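PDB 6BZN: halogenase PltM from Pseudomonas fluorescens, which halogenates phenolic compounds, accepting an unusual range of substrates and halides, and is a flavoprotein that binds FAD. Local coordinates for residues A[421-426]-A[506-511]. Sequence-based numbering, arbitrary orientation.
Sequences LSGSNL and LLPLGY
Ser422 and Leu506 bring the two backbones within 6.7 Å, CA to CA, where the irregular chain 506-511, bent through an inverse gamma turn centred on Pro508, curls its Tyr511 side chain back against one side of residues 421-426, a stretch of helix 410-441. The tyrosine ring is held between two residues: Ser422 CB sits over the middle of one face, 3.7 Å from the ring centroid in a CH-pi contact, while Leu509 CB covers the opposite face nearer the rim. Leu421 CD2 meets the ring edge at CE1. Asn425 secures the phenol end, its ND2 giving a short, nearly straight hydrogen bond of 2.6 Å to Tyr511 OH that lies in the amide plane. CG of Asn425 lies anti to its carbonyl carbon (chi1 -67°), which carries the amide off the helix to the phenol oxygen. A water, 2.9 Å from Tyr511 OH, donates to Ser422 O and accepts from Leu507 N, tying the phenol to both backbones. A phenylalanine in place of Tyr511 would probably leave Asn425 ND2 and the bridging water without the hydroxyl they share. Further along, Leu426 spreads its methyls over two leucines, CD1 resting 3.9 Å from Leu506 CD2 and CD2 against Leu507 CD2. Ser422 OG hydrogen-bonds back to Arg418 O in its own helix, and Arg418 NH1 hydrogen-bonds to Tyr511 O. The contact thus seats the loop following helix 488-502 on the long helix 410-441, away from the FAD-binding residues, with Tyr467 of helix 465-483 packing against Ser422, Leu426 and Leu506.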
loop_
_atom_site.group_PDB
_atom_site.type_symbol
_atom_site.label_atom_id
_atom_site.label_comp_id
_atom_site.label_asym_id
_atom_site.label_seq_id
_atom_site.Cartn_x
_atom_site.Cartn_y
_atom_site.Cartn_z
ATOM N N LEU A 421 -7.242 11.498 6.477
ATOM C CA LEU A 421 -8.574 11.032 6.103
ATOM C C LEU A 421 -9.208 11.892 5.024
ATOM O O LEU A 421 -9.719 11.366 4.063
ATOM C CB LEU A 421 -9.492 10.961 7.316
ATOM C CG LEU A 421 -10.871 10.346 7.069
ATOM C CD1 LEU A 421 -10.766 8.864 6.775
ATOM C CD2 LEU A 421 -11.770 10.571 8.274
ATOM N N SER A 422 -9.190 13.214 5.206
ATOM C CA SER A 422 -9.784 14.126 4.244
ATOM C C SER A 422 -9.145 13.993 2.861
ATOM O O SER A 422 -9.853 14.014 1.853
ATOM C CB SER A 422 -9.740 15.585 4.736
ATOM O OG SER A 422 -8.414 16.065 4.984
ATOM N N GLY A 423 -7.831 13.827 2.818
ATOM C CA GLY A 423 -7.130 13.623 1.562
ATOM C C GLY A 423 -7.479 12.317 0.887
ATOM O O GLY A 423 -7.812 12.290 -0.301
ATOM N N SER A 424 -7.408 11.230 1.653
ATOM C CA SER A 424 -7.798 9.925 1.143
ATOM C C SER A 424 -9.242 9.917 0.630
ATOM O O SER A 424 -9.532 9.347 -0.421
ATOM C CB SER A 424 -7.618 8.856 2.221
ATOM O OG SER A 424 -8.094 7.609 1.747
ATOM N N ASN A 425 -10.152 10.528 1.387
ATOM C CA ASN A 425 -11.559 10.609 0.972
ATOM C C ASN A 425 -11.719 11.341 -0.367
ATOM O O ASN A 425 -12.500 10.900 -1.205
ATOM C CB ASN A 425 -12.420 11.318 2.029
ATOM C CG ASN A 425 -12.551 10.539 3.333
ATOM O OD1 ASN A 425 -12.281 9.326 3.420
ATOM N ND2 ASN A 425 -13.003 11.225 4.354
ATOM N N LEU A 426 -10.971 12.433 -0.567
ATOM C CA LEU A 426 -10.986 13.170 -1.839
ATOM C C LEU A 426 -10.425 12.330 -2.998
ATOM O O LEU A 426 -11.034 12.268 -4.057
ATOM C CB LEU A 426 -10.261 14.517 -1.729
ATOM C CG LEU A 426 -11.067 15.650 -1.057
ATOM C CD1 LEU A 426 -10.173 16.810 -0.684
ATOM C CD2 LEU A 426 -12.196 16.157 -1.942
ATOM N N LEU A 506 -13.328 20.684 1.361
ATOM C CA LEU A 506 -13.200 19.237 1.533
ATOM C C LEU A 506 -14.590 18.612 1.461
ATOM O O LEU A 506 -15.601 19.323 1.363
ATOM C CB LEU A 506 -12.556 18.909 2.894
ATOM C CG LEU A 506 -11.242 19.605 3.285
ATOM C CD1 LEU A 506 -10.826 19.238 4.703
ATOM C CD2 LEU A 506 -10.124 19.315 2.304
ATOM N N LEU A 507 -14.659 17.287 1.556
ATOM C CA LEU A 507 -15.946 16.626 1.692
ATOM C C LEU A 507 -16.594 17.065 3.025
ATOM O O LEU A 507 -15.900 17.291 4.022
ATOM C CB LEU A 507 -15.821 15.097 1.621
ATOM C CG LEU A 507 -15.224 14.488 0.342
ATOM C CD1 LEU A 507 -15.378 12.972 0.402
ATOM C CD2 LEU A 507 -15.863 15.043 -0.920
ATOM N N PRO A 508 -17.923 17.188 3.049
ATOM C CA PRO A 508 -18.615 17.757 4.221
ATOM C C PRO A 508 -18.800 16.763 5.389
ATOM O O PRO A 508 -19.927 16.541 5.848
ATOM C CB PRO A 508 -19.957 18.195 3.621
ATOM C CG PRO A 508 -20.228 17.163 2.580
ATOM C CD PRO A 508 -18.879 16.815 1.988
ATOM N N LEU A 509 -17.700 16.198 5.891
ATOM C CA LEU A 509 -17.736 15.144 6.919
ATOM C C LEU A 509 -17.535 15.661 8.340
ATOM O O LEU A 509 -17.667 14.897 9.285
ATOM C CB LEU A 509 -16.714 14.038 6.616
ATOM C CG LEU A 509 -17.219 12.918 5.697
ATOM C CD1 LEU A 509 -17.753 13.426 4.383
ATOM C CD2 LEU A 509 -16.154 11.860 5.459
ATOM N N GLY A 510 -17.231 16.944 8.509
ATOM C CA GLY A 510 -17.038 17.473 9.857
ATOM C C GLY A 510 -15.689 17.085 10.443
ATOM O O GLY A 510 -15.587 16.702 11.606
ATOM N N TYR A 511 -14.650 17.224 9.628
ATOM C CA TYR A 511 -13.285 16.898 10.039
ATOM C C TYR A 511 -12.782 17.756 11.195
ATOM O O TYR A 511 -11.945 17.303 11.960
ATOM C CB TYR A 511 -12.315 17.045 8.871
ATOM C CG TYR A 511 -12.620 16.171 7.697
ATOM C CD1 TYR A 511 -12.388 14.791 7.740
ATOM C CD2 TYR A 511 -13.120 16.717 6.522
ATOM C CE1 TYR A 511 -12.665 13.990 6.644
ATOM C CE2 TYR A 511 -13.379 15.928 5.426
ATOM C CZ TYR A 511 -13.156 14.568 5.491
ATOM O OH TYR A 511 -13.434 13.827 4.372
HETATM O O HOH W 1 -12.444 15.371 2.119
#